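Long-range contacts in ECF RNA polymerase sigma factor SigK (Mycobacterium tuberculosis, PDB 4NQW), which probably directs RNA polymerase to specific promoters as an extracytoplasmic function sigma factor, held inactive by an anti-sigma factor until regulated proteolysis releases it: residues Leu32-Ala36 against Ala83-Ser88; Ile75-Val79 against Ala95-Thr99; Thr157-Ile162 against Arg189-Leu194. All coordinates share one frame; numbering follows the deposited sequence.

Contact 1 of 3, residues Leu32-Ala36 against Ala83-Ser88; sequences LRRVA and ASEFDS
The Phe86 ring is covered on one face by Leu32 and on the opposite face by the backbone of Ser88, two residues on. Leu32 CD1 stands over the middle of the ring, 3.8 Å from the centroid of Phe86 and 13° off the ring normal, a CH-pi contact made almost straight down. Behind the ring, the backbone N of Ser88 sits 3.7 Å above the plane of Phe86, displaced toward the rim. The first torsion of Phe86 is trans, which turns the ring toward helix 28-34, where the leucine methyl covers it. The second flat group, the Arg33 guanidinium, is used at its edge: NH1 donates to Ser88 OG at 3.1 Å, with an N-H...O angle of 149° and the hydroxyl oxygen close to the guanidinium plane. Arg33 starts out pointing away from residues 83-88, and a bend at chi3 brings the guanidinium back to the serine, NH1 passing near CE2 of Phe86. This polar bridge forms at the exposed border of the contact, whereas Leu32 and Val35 are buried. The other branch of the leucine, CD2, rests on CB of Ala83 at 3.5 Å, and Val35 CG2 reaches the same methyl. Ala36 CB also touches it, 3.8 Å from Ala83 CB, so side chains of Leu32, Val35 and Ala36 all meet that one methyl. The contact thus lays helix 28-34 and the residues just after it against the loop joining helix 65-82 to helix 93-111 in sigma domain 2; Leu32 and Phe86 both also touch Ala93 of helix 93-111, and the rings of Phe86 and Trp96 meet edge-to-face.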
loop_
_atom_site.group_PDB
_atom_site.type_symbol
_atom_site.label_atom_id
_atom_site.label_comp_id
_atom_site.label_asym_id
_atom_site.label_seq_id
_atom_site.Cartn_x
_atom_site.Cartn_y
_atom_site.Cartn_z
ATOM N N LEU A 32 -5.565 -6.643 -15.350
ATOM C CA LEU A 32 -5.491 -7.567 -14.215
ATOM C C LEU A 32 -6.584 -8.634 -14.316
ATOM O O LEU A 32 -6.403 -9.767 -13.874
ATOM C CB LEU A 32 -5.617 -6.815 -12.884
ATOM C CG LEU A 32 -4.729 -7.295 -11.730
ATOM C CD1 LEU A 32 -5.130 -6.584 -10.450
ATOM C CD2 LEU A 32 -4.775 -8.803 -11.520
ATOM N N ARG A 33 -7.718 -8.262 -14.904
ATOM C CA ARG A 33 -8.817 -9.200 -15.123
ATOM C C ARG A 33 -8.418 -10.286 -16.129
ATOM O O ARG A 33 -8.923 -11.409 -16.070
ATOM C CB ARG A 33 -10.070 -8.461 -15.611
ATOM C CG ARG A 33 -11.355 -8.893 -14.923
ATOM C CD ARG A 33 -12.555 -8.112 -15.439
ATOM N NE ARG A 33 -12.386 -6.665 -15.288
ATOM C CZ ARG A 33 -12.545 -5.988 -14.152
ATOM N NH1 ARG A 33 -12.880 -6.609 -13.024
ATOM N NH2 ARG A 33 -12.363 -4.671 -14.144
ATOM N N ARG A 34 -7.512 -9.947 -17.044
ATOM C CA ARG A 34 -7.049 -10.892 -18.059
ATOM C C ARG A 34 -5.896 -11.798 -17.603
ATOM O O ARG A 34 -5.633 -12.807 -18.259
ATOM C CB ARG A 34 -6.661 -10.153 -19.345
ATOM C CG ARG A 34 -7.847 -9.566 -20.099
ATOM C CD ARG A 34 -7.479 -9.180 -21.523
ATOM N NE ARG A 34 -7.321 -10.353 -22.384
ATOM C CZ ARG A 34 -8.317 -11.014 -22.976
ATOM N NH1 ARG A 34 -9.585 -10.637 -22.819
ATOM N NH2 ARG A 34 -8.043 -12.069 -23.737
ATOM N N VAL A 35 -5.222 -11.474 -16.494
ATOM C CA VAL A 35 -4.095 -12.311 -16.030
ATOM C C VAL A 35 -4.543 -13.538 -15.222
ATOM O O VAL A 35 -3.704 -14.303 -14.741
ATOM C CB VAL A 35 -3.003 -11.515 -15.249
ATOM C CG1 VAL A 35 -2.723 -10.171 -15.908
ATOM C CG2 VAL A 35 -3.367 -11.329 -13.785
ATOM N N ALA A 36 -5.853 -13.723 -15.063
ATOM C CA ALA A 36 -6.395 -14.945 -14.469
ATOM C C ALA A 36 -7.698 -15.339 -15.159
ATOM O O ALA A 36 -8.792 -15.049 -14.676
ATOM C CB ALA A 36 -6.610 -14.769 -12.973
ATOM N N ALA A 83 -4.400 -13.345 -8.754
ATOM C CA ALA A 83 -5.139 -12.361 -9.562
ATOM C C ALA A 83 -6.635 -12.667 -9.655
ATOM O O ALA A 83 -7.439 -11.766 -9.895
ATOM C CB ALA A 83 -4.551 -12.255 -10.959
ATOM N N SER A 84 -6.998 -13.937 -9.483
ATOM C CA SER A 84 -8.401 -14.348 -9.483
ATOM C C SER A 84 -9.161 -13.831 -8.256
ATOM O O SER A 84 -10.387 -13.731 -8.285
ATOM C CB SER A 84 -8.507 -15.873 -9.558
ATOM O OG SER A 84 -7.830 -16.484 -8.475
ATOM N N GLU A 85 -8.434 -13.508 -7.186
ATOM C CA GLU A 85 -9.031 -12.913 -5.985
ATOM C C GLU A 85 -9.409 -11.443 -6.185
ATOM O O GLU A 85 -10.205 -10.900 -5.416
ATOM C CB GLU A 85 -8.077 -13.019 -4.792
ATOM C CG GLU A 85 -7.726 -14.443 -4.384
ATOM C CD GLU A 85 -6.812 -14.507 -3.169
ATOM O OE1 GLU A 85 -6.091 -13.522 -2.897
ATOM O OE2 GLU A 85 -6.810 -15.553 -2.486
ATOM N N PHE A 86 -8.832 -10.801 -7.200
ATOM C CA PHE A 86 -9.080 -9.383 -7.461
ATOM C C PHE A 86 -10.539 -9.101 -7.822
ATOM O O PHE A 86 -11.121 -9.778 -8.672
ATOM C CB PHE A 86 -8.168 -8.869 -8.580
ATOM C CG PHE A 86 -8.470 -7.461 -9.007
ATOM C CD1 PHE A 86 -8.255 -6.400 -8.141
ATOM C CD2 PHE A 86 -8.970 -7.196 -10.276
ATOM C CE1 PHE A 86 -8.537 -5.100 -8.527
ATOM C CE2 PHE A 86 -9.253 -5.898 -10.669
ATOM C CZ PHE A 86 -9.035 -4.849 -9.794
ATOM N N ASP A 87 -11.111 -8.095 -7.161
ATOM C CA ASP A 87 -12.465 -7.625 -7.434
ATOM C C ASP A 87 -12.422 -6.105 -7.590
ATOM O O ASP A 87 -12.244 -5.381 -6.610
ATOM C CB ASP A 87 -13.401 -8.025 -6.289
ATOM C CG ASP A 87 -14.875 -7.776 -6.604
ATOM O OD1 ASP A 87 -15.197 -7.222 -7.679
ATOM O OD2 ASP A 87 -15.722 -8.144 -5.763
ATOM N N SER A 88 -12.584 -5.625 -8.821
ATOM C CA SER A 88 -12.469 -4.192 -9.115
ATOM C C SER A 88 -13.524 -3.351 -8.396
ATOM O O SER A 88 -13.325 -2.154 -8.183
ATOM C CB SER A 88 -12.547 -3.938 -10.620
ATOM O OG SER A 88 -13.807 -4.323 -11.135
#

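Contact 2 of 3, residues Ile75-Val79 against Ala95-Thr99; sequences IYLEV and AWLLT. With CD (cadmium ion), chain F.
Helix 65-82 and helix 93-111 of sigma-70 domain 2, the domain that recognises and melts the -10 element, pack together here. The short segments 75-79 and 95-99 run at 139° to one another, and their axes come no closer than 10.7 Å, a separation bridged by side chains. Leu97 reaches across most of it: with CG anti to the backbone N (chi1 174°), its CD1 meets Val79 CG2 at 3.4 Å and Ile75 CG2 at 4.0 Å, wedging between two residues one turn apart. Its other methyl, CD2, lies 4.0 Å from Tyr76 OH, a hydroxyl hydrogen-bonded to Thr50 of helix 42-62, whose Val54 also packs on both Tyr76 and Leu97. Trp96 swings its six-membered ring alongside Val79, CZ3 lying 4.2 Å from Val79 CG1, while the carbonyl oxygen of Val79 comes to the edge of the indole, near its plane. At the more open side, the extended Glu78 carries a cadmium ion next to the interface; Arg104 of helix 93-111 hydrogen-bonds to OE2, so that oxygen is shared between metal and guanidinium. The carboxylate holds the ion with both oxygens, Glu78 OE1 at 2.6 Å and Glu78 OE2 at 2.8 Å, and a water also binds the metal.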
loop_
_atom_site.group_PDB
_atom_site.type_symbol
_atom_site.label_atom_id
_atom_site.label_comp_id
_atom_site.label_asym_id
_atom_site.label_seq_id
_atom_site.Cartn_x
_atom_site.Cartn_y
_atom_site.Cartn_z
ATOM N N ILE A 75 6.300 -10.144 -5.356
ATOM C CA ILE A 75 5.067 -9.367 -5.500
ATOM C C ILE A 75 4.341 -9.726 -6.793
ATOM O O ILE A 75 3.152 -10.028 -6.769
ATOM C CB ILE A 75 5.340 -7.846 -5.441
ATOM C CG1 ILE A 75 5.794 -7.455 -4.032
ATOM C CG2 ILE A 75 4.089 -7.055 -5.798
ATOM C CD1 ILE A 75 6.516 -6.125 -3.936
ATOM N N TYR A 76 5.056 -9.712 -7.914
ATOM C CA TYR A 76 4.448 -10.036 -9.209
ATOM C C TYR A 76 4.144 -11.528 -9.380
ATOM O O TYR A 76 3.276 -11.889 -10.180
ATOM C CB TYR A 76 5.299 -9.502 -10.365
ATOM C CG TYR A 76 5.172 -8.005 -10.509
ATOM C CD1 TYR A 76 6.176 -7.151 -10.061
ATOM C CD2 TYR A 76 4.030 -7.441 -11.061
ATOM C CE1 TYR A 76 6.050 -5.776 -10.176
ATOM C CE2 TYR A 76 3.894 -6.069 -11.179
ATOM C CZ TYR A 76 4.905 -5.241 -10.737
ATOM O OH TYR A 76 4.771 -3.879 -10.860
ATOM N N LEU A 77 4.832 -12.386 -8.630
ATOM C CA LEU A 77 4.452 -13.802 -8.565
ATOM C C LEU A 77 3.099 -13.929 -7.859
ATOM O O LEU A 77 2.240 -14.683 -8.307
ATOM C CB LEU A 77 5.526 -14.644 -7.858
ATOM C CG LEU A 77 5.474 -16.184 -7.940
ATOM C CD1 LEU A 77 4.343 -16.784 -7.110
ATOM C CD2 LEU A 77 5.394 -16.682 -9.377
ATOM N N GLU A 78 2.904 -13.182 -6.771
ATOM C CA GLU A 78 1.604 -13.170 -6.084
ATOM C C GLU A 78 0.508 -12.559 -6.958
ATOM O O GLU A 78 -0.629 -13.028 -6.932
ATOM C CB GLU A 78 1.664 -12.439 -4.735
ATOM C CG GLU A 78 0.332 -12.480 -3.984
ATOM C CD GLU A 78 0.379 -11.892 -2.585
ATOM O OE1 GLU A 78 -0.694 -11.799 -1.953
ATOM O OE2 GLU A 78 1.471 -11.522 -2.107
ATOM N N VAL A 79 0.842 -11.518 -7.719
ATOM C CA VAL A 79 -0.108 -10.934 -8.670
ATOM C C VAL A 79 -0.622 -12.042 -9.581
ATOM O O VAL A 79 -1.825 -12.263 -9.685
ATOM C CB VAL A 79 0.525 -9.824 -9.541
ATOM C CG1 VAL A 79 -0.427 -9.388 -10.649
ATOM C CG2 VAL A 79 0.907 -8.621 -8.693
ATOM N N ALA A 95 -4.303 -0.006 -6.577
ATOM C CA ALA A 95 -4.356 -0.078 -5.116
ATOM C C ALA A 95 -4.146 -1.503 -4.611
ATOM O O ALA A 95 -3.455 -1.720 -3.615
ATOM C CB ALA A 95 -5.684 0.467 -4.610
ATOM N N TRP A 96 -4.747 -2.465 -5.303
ATOM C CA TRP A 96 -4.593 -3.886 -4.985
ATOM C C TRP A 96 -3.124 -4.309 -5.071
ATOM O O TRP A 96 -2.627 -5.033 -4.208
ATOM C CB TRP A 96 -5.447 -4.708 -5.954
ATOM C CG TRP A 96 -5.525 -6.177 -5.679
ATOM C CD1 TRP A 96 -6.349 -6.802 -4.789
ATOM C CD2 TRP A 96 -4.785 -7.212 -6.336
ATOM N NE1 TRP A 96 -6.154 -8.162 -4.839
ATOM C CE2 TRP A 96 -5.198 -8.441 -5.780
ATOM C CE3 TRP A 96 -3.803 -7.220 -7.332
ATOM C CZ2 TRP A 96 -4.666 -9.664 -6.188
ATOM C CZ3 TRP A 96 -3.275 -8.437 -7.739
ATOM C CH2 TRP A 96 -3.710 -9.643 -7.169
ATOM N N LEU A 97 -2.434 -3.832 -6.106
ATOM C CA LEU A 97 -1.021 -4.147 -6.329
ATOM C C LEU A 97 -0.102 -3.449 -5.325
ATOM O O LEU A 97 0.755 -4.089 -4.714
ATOM C CB LEU A 97 -0.615 -3.763 -7.757
ATOM C CG LEU A 97 0.865 -3.874 -8.143
ATOM C CD1 LEU A 97 1.315 -5.323 -8.162
ATOM C CD2 LEU A 97 1.102 -3.225 -9.498
ATOM N N LEU A 98 -0.263 -2.137 -5.167
ATOM C CA LEU A 98 0.622 -1.375 -4.277
ATOM C C LEU A 98 0.434 -1.743 -2.807
ATOM O O LEU A 98 1.388 -1.715 -2.033
ATOM C CB LEU A 98 0.457 0.139 -4.470
ATOM C CG LEU A 98 1.413 0.811 -5.463
ATOM C CD1 LEU A 98 2.868 0.607 -5.074
ATOM C CD2 LEU A 98 1.180 0.305 -6.870
ATOM N N THR A 99 -0.792 -2.092 -2.431
ATOM C CA THR A 99 -1.088 -2.505 -1.061
ATOM C C THR A 99 -0.390 -3.818 -0.707
ATOM O O THR A 99 0.171 -3.948 0.382
ATOM C CB THR A 99 -2.604 -2.654 -0.842
ATOM O OG1 THR A 99 -3.250 -1.410 -1.139
ATOM C CG2 THR A 99 -2.914 -3.049 0.596
HETATM CD CD CD F . 0.291 -11.286 0.367
HETATM O O HOH W 1 -0.244 -13.614 1.725
#

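Contact 3 of 3, residues Thr157-Ile162 against Arg189-Leu194; sequences TQRQCI and RMRDAL
Ala193 fits closely against Gln158, its CB 3.4 Å from the Gln158 carbonyl oxygen and 3.7 Å from Gln158 CB. The small methyl lets the backbones draw together, the CA atoms of Gln158 and Ala193 being only 4.8 Å apart. Next to it, Ile162 extends CD1 over the same methyl and onto Leu194 CD2 at 3.7 Å; CG1 of Ile162 is anti to the carbonyl carbon (chi1 -64°), which carries the end of the chain toward residues 193 and 194. Cys161 completes the buried part: its CB lies 4.1 Å from Met190 CG, and its sulfur rests against the CB and CG of Arg189. Both helices belong to sigma domain 4, where helix 183-201, whose first half falls in the probable helix-turn-helix DNA-binding motif, crosses helix 156-167 almost at right angles, at -100° between the short segments. On the more open side the packing is looser and made by long polar chains. Arg189, bent at chi2 and chi3, reaches the Thr157 end of the other helix, with NE 3.9 Å from Thr157 CB and CD 3.8 Å from Gln158 CG. The amide of Gln158 and the guanidinium of Arg189 are turned 77° apart, far from a parallel stack. Gln158 NE2 passes Asp192 CB at 4.2 Å, while the carboxylate of Asp192 is engaged along its own helix in a salt bridge with Arg195. Met190 and Leu194, both buried, also pack on side chains of another protein chain.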
loop_
_atom_site.group_PDB
_atom_site.type_symbol
_atom_site.label_atom_id
_atom_site.label_comp_id
_atom_site.label_asym_id
_atom_site.label_seq_id
_atom_site.Cartn_x
_atom_site.Cartn_y
_atom_site.Cartn_z
ATOM N N THR A 157 3.640 17.064 12.096
ATOM C CA THR A 157 3.143 15.863 12.778
ATOM C C THR A 157 2.453 14.889 11.824
ATOM O O THR A 157 2.638 13.675 11.928
ATOM C CB THR A 157 2.154 16.204 13.916
ATOM O OG1 THR A 157 1.716 17.563 13.788
ATOM C CG2 THR A 157 2.813 16.017 15.272
ATOM N N GLN A 158 1.659 15.423 10.902
ATOM C CA GLN A 158 0.923 14.593 9.949
ATOM C C GLN A 158 1.845 13.961 8.900
ATOM O O GLN A 158 1.628 12.821 8.491
ATOM C CB GLN A 158 -0.209 15.400 9.299
ATOM C CG GLN A 158 -1.348 15.681 10.270
ATOM C CD GLN A 158 -2.254 16.817 9.836
ATOM O OE1 GLN A 158 -2.458 17.044 8.648
ATOM N NE2 GLN A 158 -2.813 17.533 10.808
ATOM N N ARG A 159 2.876 14.693 8.480
ATOM C CA ARG A 159 3.900 14.141 7.587
ATOM C C ARG A 159 4.734 13.080 8.308
ATOM O O ARG A 159 5.089 12.058 7.722
ATOM C CB ARG A 159 4.819 15.250 7.066
ATOM C CG ARG A 159 5.787 14.795 5.982
ATOM C CD ARG A 159 6.918 15.788 5.768
ATOM N NE ARG A 159 6.433 17.128 5.426
ATOM C CZ ARG A 159 6.484 18.201 6.219
ATOM N NH1 ARG A 159 7.008 18.140 7.443
ATOM N NH2 ARG A 159 6.004 19.359 5.779
ATOM N N GLN A 160 5.044 13.337 9.577
ATOM C CA GLN A 160 5.821 12.413 10.408
ATOM C C GLN A 160 5.115 11.068 10.615
ATOM O O GLN A 160 5.768 10.027 10.641
ATOM C CB GLN A 160 6.106 13.063 11.765
ATOM C CG GLN A 160 7.063 12.303 12.671
ATOM C CD GLN A 160 7.223 12.977 14.029
ATOM O OE1 GLN A 160 6.239 13.389 14.647
ATOM N NE2 GLN A 160 8.462 13.092 14.499
ATOM N N CYS A 161 3.791 11.096 10.768
ATOM C CA CYS A 161 3.001 9.871 10.936
ATOM C C CYS A 161 3.125 8.948 9.729
ATOM O O CYS A 161 3.363 7.748 9.879
ATOM C CB CYS A 161 1.521 10.191 11.179
ATOM S SG CYS A 161 1.122 10.570 12.899
ATOM N N ILE A 162 2.959 9.515 8.536
ATOM C CA ILE A 162 3.086 8.746 7.299
ATOM C C ILE A 162 4.532 8.292 7.093
ATOM O O ILE A 162 4.774 7.169 6.658
ATOM C CB ILE A 162 2.579 9.546 6.076
ATOM C CG1 ILE A 162 1.076 9.817 6.227
ATOM C CG2 ILE A 162 2.861 8.791 4.777
ATOM C CD1 ILE A 162 0.428 10.526 5.056
ATOM N N ARG A 189 -4.403 11.252 14.175
ATOM C CA ARG A 189 -3.429 12.004 13.388
ATOM C C ARG A 189 -3.147 11.339 12.042
ATOM O O ARG A 189 -3.024 12.022 11.025
ATOM C CB ARG A 189 -2.128 12.194 14.180
ATOM C CG ARG A 189 -1.333 13.445 13.831
ATOM C CD ARG A 189 -2.198 14.704 13.829
ATOM N NE ARG A 189 -1.651 15.766 14.670
ATOM C CZ ARG A 189 -1.950 15.953 15.956
ATOM N NH1 ARG A 189 -2.800 15.151 16.592
ATOM N NH2 ARG A 189 -1.391 16.959 16.618
ATOM N N MET A 190 -3.044 10.011 12.040
ATOM C CA MET A 190 -2.907 9.254 10.795
ATOM C C MET A 190 -4.116 9.475 9.893
ATOM O O MET A 190 -3.971 9.651 8.687
ATOM C CB MET A 190 -2.756 7.762 11.081
ATOM C CG MET A 190 -1.385 7.368 11.592
ATOM S SD MET A 190 -1.277 5.592 11.864
ATOM C CE MET A 190 0.451 5.444 12.295
ATOM N N ARG A 191 -5.302 9.459 10.494
ATOM C CA ARG A 191 -6.544 9.748 9.780
ATOM C C ARG A 191 -6.542 11.148 9.181
ATOM O O ARG A 191 -6.930 11.333 8.030
ATOM C CB ARG A 191 -7.747 9.609 10.713
ATOM C CG ARG A 191 -8.155 8.174 10.980
ATOM C CD ARG A 191 -9.413 8.098 11.833
ATOM N NE ARG A 191 -10.571 8.679 11.154
ATOM C CZ ARG A 191 -11.842 8.456 11.481
ATOM N NH1 ARG A 191 -12.161 7.639 12.483
ATOM N NH2 ARG A 191 -12.809 9.048 10.788
ATOM N N ASP A 192 -6.113 12.128 9.971
ATOM C CA ASP A 192 -6.043 13.515 9.509
ATOM C C ASP A 192 -5.079 13.668 8.335
ATOM O O ASP A 192 -5.403 14.323 7.343
ATOM C CB ASP A 192 -5.638 14.452 10.655
ATOM C CG ASP A 192 -6.726 14.600 11.712
ATOM O OD1 ASP A 192 -7.763 13.904 11.619
ATOM O OD2 ASP A 192 -6.544 15.413 12.644
ATOM N N ALA A 193 -3.906 13.050 8.449
ATOM C CA ALA A 193 -2.893 13.098 7.395
ATOM C C ALA A 193 -3.432 12.546 6.078
ATOM O O ALA A 193 -3.247 13.153 5.023
ATOM C CB ALA A 193 -1.656 12.324 7.822
ATOM N N LEU A 194 -4.107 11.399 6.149
ATOM C CA LEU A 194 -4.689 10.769 4.958
ATOM C C LEU A 194 -5.883 11.541 4.390
ATOM O O LEU A 194 -6.121 11.500 3.183
ATOM C CB LEU A 194 -5.088 9.314 5.242
ATOM C CG LEU A 194 -4.014 8.249 4.990
ATOM C CD1 LEU A 194 -3.801 8.033 3.500
ATOM C CD2 LEU A 194 -2.697 8.581 5.676
#

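From the N terminus, residues 32-36, at the end of helix 28-34 and just beyond it, meet residues 83-88, so contact 1 closes a loop that contains helices 42-62 and 65-82. Contact 2 opens inside that loop at residues 75-79 and closes beyond it at 95-99; the two therefore cross along the chain. They also touch in space, Leu32 CD1 lying 3.4 Å from Trp96 CE3, so contacts 1 and 2 adjoin through Trp96. Contact 3 follows in series, spanning helix 172-178 and tying helix 156-167 to helix 183-201 in domain 4. Its centre lies about 25 Å from that of contact 2, with no touch between them.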